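Local coordinates for polyketide synthase/nonribosomal peptide synthetase hybrid RzxB (Pseudomonas fluorescens, PDB 5IL6), which probably dehydrates beta-hydroxyacyl intermediates during polyketide chain building, as the dehydratase domain of a trans-AT hybrid synthase linked to rhizoxin, at residues H43-Q48 / P226-P231; A52-I57 / A209-V214. One frame throughout, in Å; residues are numbered along the deposited sequence.

Running from the N terminus, the chain first passes the hairpin at 43-48 and then, after a short link, enters helix 53-67 at 52-57. The remaining strands of the first hotdog unit and the first strands of the second follow before helix 204-212 brings 209-214 back to that helix start, so contact 2 closes a loop of 151 residues. Contact 1 closes only later, when 226-231 leads into strand 230-239 beside the hairpin; contact 2 is therefore nested within it. Both contacts join the two hotdog halves, contact 2 near the centre and contact 1 farther out. They touch through His43 and Ala52, and through Pro231 and Met211.

Contact 1: residues H43-Q48 / P226-P231; sequences HRVNGQ and PALLLP
Val45 and Leu228 meet through their methyl groups where a tight hairpin lies against a segment far away in sequence. CB and CG of Leu228 head toward the hairpin without touching it, and the methyls make the approach. CG lies anti to the backbone N (chi1 171°), which directs the branch toward the turn. CD1 stays slightly back, 4.3 Å from Val45 CG1, while CD2 closes to 3.6 Å from that same methyl. The two side chains meet at about a right angle, so the approach is methyl against methyl rather than chain alongside chain. CD2 also lies 3.8 Å from ND2 of Asn46, whose exposed side chain comes from the opposite direction. Farther along, Leu230 also buries surface against the hairpin, though more loosely, and both leucines touch Ile166 of the neighbouring strand.

The hairpin is stiffened from within. Val45 to Gln48 form a type I' turn, with Asn46 and Gly47 at its positive-phi corners, and Val45 N donates to Gln48 O while Gln48 N donates to Val45 O. Arg44 NH1 reaches Gly47 O at 2.9 Å, from above the carbonyl plane but nearly within its own guanidinium plane. The spacing of His43 and Gly47 matches the start of the HxxxGxxxxP motif of dehydratase domains, whose proline position is taken here by Ala52, and His43 ND1 is bonded to Val50 O. Across the segments the contact is largely apolar, with Asn46 ND2 as its polar fringe, consistent with mainly hydrophobic burial, while the hairpin's shape is set by its own polar bonds.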
ATOM      1  N   HIS A  43      -2.995  12.044   4.012  1.00 23.67           N
ATOM      2  CA  HIS A  43      -1.762  11.338   4.364  1.00 24.25           C
ATOM      3  C   HIS A  43      -0.638  12.374   4.388  1.00 22.05           C
ATOM      4  O   HIS A  43       0.037  12.587   3.378  1.00 21.24           O
ATOM      5  CB  HIS A  43      -1.484  10.217   3.366  1.00 25.32           C
ATOM      6  CG  HIS A  43      -0.309   9.363   3.725  1.00 26.55           C
ATOM      7  ND1 HIS A  43       0.978   9.668   3.340  1.00 24.48           N
ATOM      8  CD2 HIS A  43      -0.230   8.206   4.423  1.00 34.03           C
ATOM      9  CE1 HIS A  43       1.802   8.740   3.793  1.00 29.78           C
ATOM     10  NE2 HIS A  43       1.094   7.840   4.451  1.00 33.59           N
ATOM     11  N   ARG A  44      -0.434  13.011   5.537  1.00 22.17           N
ATOM     12  CA  ARG A  44       0.519  14.106   5.661  1.00 21.98           C
ATOM     13  C   ARG A  44       1.732  13.654   6.460  1.00 23.29           C
ATOM     14  O   ARG A  44       1.593  13.143   7.576  1.00 25.09           O
ATOM     15  CB  ARG A  44      -0.128  15.327   6.319  1.00 23.82           C
ATOM     16  CG  ARG A  44      -1.151  16.014   5.425  1.00 28.31           C
ATOM     17  CD  ARG A  44      -1.605  17.355   5.992  1.00 32.78           C
ATOM     18  NE  ARG A  44      -2.423  18.096   5.029  1.00 34.34           N
ATOM     19  CZ  ARG A  44      -1.951  18.976   4.149  1.00 33.15           C
ATOM     20  NH1 ARG A  44      -0.654  19.249   4.093  1.00 28.73           N
ATOM     21  NH2 ARG A  44      -2.784  19.595   3.320  1.00 28.90           N
ATOM     22  N   VAL A  45       2.916  13.853   5.886  1.00 22.37           N
ATOM     23  CA  VAL A  45       4.179  13.480   6.511  1.00 22.21           C
ATOM     24  C   VAL A  45       4.980  14.755   6.722  1.00 22.69           C
ATOM     25  O   VAL A  45       5.309  15.456   5.756  1.00 23.18           O
ATOM     26  CB  VAL A  45       4.961  12.470   5.659  1.00 25.61           C
ATOM     27  CG1 VAL A  45       6.294  12.130   6.319  1.00 29.38           C
ATOM     28  CG2 VAL A  45       4.130  11.212   5.428  1.00 20.74           C
ATOM     29  N   ASN A  46       5.290  15.057   7.980  1.00 25.12           N
ATOM     30  CA  ASN A  46       5.983  16.294   8.336  1.00 33.94           C
ATOM     31  C   ASN A  46       5.257  17.505   7.755  1.00 33.73           C
ATOM     32  O   ASN A  46       5.873  18.476   7.309  1.00 33.73           O
ATOM     33  CB  ASN A  46       7.444  16.253   7.881  1.00 36.77           C
ATOM     34  CG  ASN A  46       8.266  15.234   8.649  1.00 41.28           C
ATOM     35  OD1 ASN A  46       8.013  14.972   9.826  1.00 37.62           O
ATOM     36  ND2 ASN A  46       9.258  14.653   7.984  1.00 47.00           N
ATOM     37  N   GLY A  47       3.924  17.443   7.763  1.00 29.84           N
ATOM     38  CA  GLY A  47       3.091  18.551   7.349  1.00 32.69           C
ATOM     39  C   GLY A  47       2.763  18.610   5.871  1.00 26.79           C
ATOM     40  O   GLY A  47       1.896  19.405   5.481  1.00 31.05           O
ATOM     41  N   GLN A  48       3.408  17.799   5.037  1.00 23.30           N
ATOM     42  CA  GLN A  48       3.180  17.823   3.599  1.00 27.30           C
ATOM     43  C   GLN A  48       2.272  16.676   3.188  1.00 24.41           C
ATOM     44  O   GLN A  48       2.433  15.544   3.653  1.00 22.15           O
ATOM     45  CB  GLN A  48       4.495  17.720   2.824  1.00 35.67           C
ATOM     46  CG  GLN A  48       5.467  18.852   3.074  1.00 44.05           C
ATOM     47  CD  GLN A  48       6.689  18.762   2.183  1.00 50.07           C
ATOM     48  OE1 GLN A  48       7.615  17.996   2.452  1.00 49.54           O
ATOM     49  NE2 GLN A  48       6.697  19.546   1.111  1.00 52.93           N
ATOM     50  N   PRO A 226       9.728   8.614  18.434  1.00 64.32           N
ATOM     51  CA  PRO A 226      10.627   7.822  17.593  1.00 58.16           C
ATOM     52  C   PRO A 226      10.915   8.535  16.283  1.00 48.81           C
ATOM     53  O   PRO A 226      10.234   9.487  15.893  1.00 46.24           O
ATOM     54  CB  PRO A 226       9.840   6.530  17.363  1.00 56.77           C
ATOM     55  CG  PRO A 226       8.425   7.003  17.331  1.00 55.08           C
ATOM     56  CD  PRO A 226       8.341   8.127  18.345  1.00 58.20           C
ATOM     57  N   ALA A 227      11.947   8.060  15.596  1.00 41.61           N
ATOM     58  CA  ALA A 227      12.240   8.587  14.275  1.00 37.06           C
ATOM     59  C   ALA A 227      11.131   8.203  13.301  1.00 29.93           C
ATOM     60  O   ALA A 227      10.396   7.231  13.502  1.00 30.21           O
ATOM     61  CB  ALA A 227      13.587   8.069  13.772  1.00 37.86           C
ATOM     62  N   LEU A 228      11.009   8.992  12.239  1.00 31.54           N
ATOM     63  CA  LEU A 228       9.998   8.726  11.227  1.00 37.85           C
ATOM     64  C   LEU A 228      10.289   7.403  10.532  1.00 32.13           C
ATOM     65  O   LEU A 228      11.397   7.175  10.040  1.00 30.65           O
ATOM     66  CB  LEU A 228       9.962   9.865  10.209  1.00 44.98           C
ATOM     67  CG  LEU A 228       9.094   9.637   8.968  1.00 48.44           C
ATOM     68  CD1 LEU A 228       7.642   9.380   9.343  1.00 49.95           C
ATOM     69  CD2 LEU A 228       9.206  10.823   8.028  1.00 44.82           C
ATOM     70  N   LEU A 229       9.285   6.531  10.492  1.00 27.22           N
ATOM     71  CA  LEU A 229       9.379   5.244   9.817  1.00 29.84           C
ATOM     72  C   LEU A 229       8.389   5.225   8.665  1.00 33.30           C
ATOM     73  O   LEU A 229       7.217   5.577   8.845  1.00 36.51           O
ATOM     74  CB  LEU A 229       9.075   4.090  10.774  1.00 31.91           C
ATOM     75  CG  LEU A 229      10.030   3.874  11.948  1.00 34.53           C
ATOM     76  CD1 LEU A 229       9.474   2.797  12.866  1.00 39.15           C
ATOM     77  CD2 LEU A 229      11.422   3.499  11.460  1.00 32.85           C
ATOM     78  N   LEU A 230       8.850   4.805   7.493  1.00 35.09           N
ATOM     79  CA  LEU A 230       7.994   4.705   6.323  1.00 42.60           C
ATOM     80  C   LEU A 230       8.268   3.394   5.606  1.00 31.11           C
ATOM     81  O   LEU A 230       9.392   2.879   5.660  1.00 23.32           O
ATOM     82  CB  LEU A 230       8.210   5.869   5.342  1.00 61.08           C
ATOM     83  CG  LEU A 230       7.809   7.270   5.805  1.00 75.78           C
ATOM     84  CD1 LEU A 230       8.049   8.266   4.683  1.00 80.99           C
ATOM     85  CD2 LEU A 230       6.354   7.314   6.254  1.00 80.86           C
ATOM     86  N   PRO A 231       7.273   2.841   4.917  1.00 28.77           N
ATOM     87  CA  PRO A 231       7.532   1.657   4.090  1.00 28.85           C
ATOM     88  C   PRO A 231       8.621   1.948   3.069  1.00 25.89           C
ATOM     89  O   PRO A 231       8.599   2.975   2.388  1.00 25.24           O
ATOM     90  CB  PRO A 231       6.178   1.386   3.422  1.00 29.31           C
ATOM     91  CG  PRO A 231       5.180   2.035   4.321  1.00 32.98           C
ATOM     92  CD  PRO A 231       5.865   3.261   4.837  1.00 28.13           C
TER

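Contact 2: residues A52-I57 / A209-V214; sequences AGAAMI and AAMQGV
Met211 stretches out from helix 204-212 and brings its terminal methyl against the tip of Ile57 and the methyl of Ala54 on the first turns of helix 53-67. With CG beside the backbone N (chi1 -65°) and the chain extended beyond it, CE is carried out to the other helix. It meets Ile57 CD1 tip to tip at 3.8 Å and Ala54 CB at 4.1 Å. A long side chain thus spans the gap between backbones whose closest CA atoms, those of Ala54 and Met211, are 8.2 Å apart. The small alanine and the branched isoleucine lie one helical turn apart and receive the methyl together. All three residues are buried; Leu207 adds to the same apolar layer, touching both Ala54 and Ile57, while Leu83 and Trp85 of strand 77-85 pack on Ile57.

On another face of the second helix, Gln212 is held by Asp208 OD2, Tyr158 OH and the His172 carbonyl. The spacing of Asp208 and Gln212 agrees with the DxxxQ motif of polyketide dehydratases. Two central helices, each belonging to one hotdog unit and meeting near the middle of the chain, are characteristic of the double-hotdog fold.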
ATOM      1  N   ALA A  52       0.442   8.160  -0.289  1.00 23.37           N
ATOM      2  CA  ALA A  52       0.665   6.969   0.517  1.00 24.91           C
ATOM      3  C   ALA A  52       1.342   5.887  -0.315  1.00 24.54           C
ATOM      4  O   ALA A  52       1.004   5.675  -1.484  1.00 22.51           O
ATOM      5  CB  ALA A  52      -0.660   6.456   1.080  1.00 24.89           C
ATOM      6  N   GLY A  53       2.316   5.210   0.293  1.00 22.46           N
ATOM      7  CA  GLY A  53       2.990   4.123  -0.399  1.00 22.57           C
ATOM      8  C   GLY A  53       2.023   3.082  -0.925  1.00 21.20           C
ATOM      9  O   GLY A  53       2.222   2.524  -2.007  1.00 21.14           O
ATOM     10  N   ALA A  54       0.953   2.816  -0.172  1.00 17.20           N
ATOM     11  CA  ALA A  54      -0.055   1.862  -0.619  1.00 17.32           C
ATOM     12  C   ALA A  54      -0.640   2.262  -1.965  1.00 16.58           C
ATOM     13  O   ALA A  54      -0.969   1.395  -2.783  1.00 18.92           O
ATOM     14  CB  ALA A  54      -1.169   1.746   0.420  1.00 24.25           C
ATOM     15  N   ALA A  55      -0.779   3.566  -2.214  1.00 17.52           N
ATOM     16  CA  ALA A  55      -1.407   4.014  -3.453  1.00 21.85           C
ATOM     17  C   ALA A  55      -0.589   3.605  -4.669  1.00 22.72           C
ATOM     18  O   ALA A  55      -1.153   3.333  -5.734  1.00 21.77           O
ATOM     19  CB  ALA A  55      -1.601   5.528  -3.424  1.00 24.64           C
ATOM     20  N   MET A  56       0.737   3.555  -4.536  1.00 20.22           N
ATOM     21  CA  MET A  56       1.557   3.148  -5.668  1.00 22.31           C
ATOM     22  C   MET A  56       1.391   1.663  -5.963  1.00 19.08           C
ATOM     23  O   MET A  56       1.442   1.254  -7.126  1.00 18.35           O
ATOM     24  CB  MET A  56       3.019   3.489  -5.398  1.00 31.02           C
ATOM     25  CG  MET A  56       3.254   4.983  -5.268  1.00 34.09           C
ATOM     26  SD  MET A  56       4.990   5.435  -5.162  1.00 37.90           S
ATOM     27  CE  MET A  56       4.856   7.064  -4.430  1.00 42.07           C
ATOM     28  N   ILE A  57       1.160   0.846  -4.933  1.00 20.22           N
ATOM     29  CA  ILE A  57       0.849  -0.564  -5.157  1.00 19.10           C
ATOM     30  C   ILE A  57      -0.441  -0.695  -5.956  1.00 18.75           C
ATOM     31  O   ILE A  57      -0.534  -1.492  -6.896  1.00 18.84           O
ATOM     32  CB  ILE A  57       0.761  -1.312  -3.814  1.00 21.17           C
ATOM     33  CG1 ILE A  57       2.152  -1.439  -3.189  1.00 20.78           C
ATOM     34  CG2 ILE A  57       0.114  -2.688  -3.997  1.00 22.98           C
ATOM     35  CD1 ILE A  57       2.147  -1.971  -1.770  1.00 23.76           C
ATOM     36  N   ALA A 209      -4.329   1.378   5.714  1.00 20.59           N
ATOM     37  CA  ALA A 209      -4.731   1.045   7.078  1.00 22.38           C
ATOM     38  C   ALA A 209      -4.164  -0.301   7.506  1.00 22.69           C
ATOM     39  O   ALA A 209      -3.774  -0.478   8.667  1.00 25.41           O
ATOM     40  CB  ALA A 209      -6.255   1.038   7.188  1.00 23.31           C
ATOM     41  N   ALA A 210      -4.121  -1.269   6.588  1.00 22.87           N
ATOM     42  CA  ALA A 210      -3.479  -2.542   6.898  1.00 23.76           C
ATOM     43  C   ALA A 210      -2.036  -2.327   7.334  1.00 22.05           C
ATOM     44  O   ALA A 210      -1.572  -2.941   8.303  1.00 23.82           O
ATOM     45  CB  ALA A 210      -3.546  -3.474   5.686  1.00 23.88           C
ATOM     46  N   MET A 211      -1.315  -1.445   6.638  1.00 19.25           N
ATOM     47  CA  MET A 211       0.066  -1.155   7.005  1.00 19.81           C
ATOM     48  C   MET A 211       0.142  -0.400   8.326  1.00 20.95           C
ATOM     49  O   MET A 211       1.061  -0.627   9.122  1.00 21.82           O
ATOM     50  CB  MET A 211       0.742  -0.351   5.895  1.00 22.46           C
ATOM     51  CG  MET A 211       0.886  -1.103   4.588  1.00 29.01           C
ATOM     52  SD  MET A 211       1.840  -0.171   3.377  1.00 34.56           S
ATOM     53  CE  MET A 211       1.409  -1.034   1.873  1.00 38.30           C
ATOM     54  N   GLN A 212      -0.801   0.513   8.569  1.00 25.51           N
ATOM     55  CA  GLN A 212      -0.829   1.219   9.845  1.00 31.11           C
ATOM     56  C   GLN A 212      -0.878   0.247  11.014  1.00 26.90           C
ATOM     57  O   GLN A 212      -0.365   0.549  12.099  1.00 24.46           O
ATOM     58  CB  GLN A 212      -2.035   2.157   9.908  1.00 36.97           C
ATOM     59  CG  GLN A 212      -2.031   3.281   8.888  1.00 34.25           C
ATOM     60  CD  GLN A 212      -3.347   4.032   8.875  1.00 29.39           C
ATOM     61  OE1 GLN A 212      -4.190   3.832   9.747  1.00 27.87           O
ATOM     62  NE2 GLN A 212      -3.540   4.883   7.873  1.00 26.51           N
ATOM     63  N   GLY A 213      -1.488  -0.922  10.815  1.00 25.51           N
ATOM     64  CA  GLY A 213      -1.684  -1.867  11.899  1.00 26.72           C
ATOM     65  C   GLY A 213      -0.403  -2.380  12.520  1.00 27.44           C
ATOM     66  O   GLY A 213      -0.427  -2.855  13.660  1.00 27.69           O
ATOM     67  N   VAL A 214       0.723  -2.289  11.806  1.00 27.06           N
ATOM     68  CA  VAL A 214       1.978  -2.792  12.356  1.00 28.06           C
ATOM     69  C   VAL A 214       2.333  -2.066  13.646  1.00 25.76           C
ATOM     70  O   VAL A 214       3.062  -2.610  14.483  1.00 29.95           O
ATOM     71  CB  VAL A 214       3.125  -2.666  11.328  1.00 26.17           C
ATOM     72  CG1 VAL A 214       2.749  -3.332  10.001  1.00 22.01           C
ATOM     73  CG2 VAL A 214       3.518  -1.204  11.115  1.00 27.55           C
TER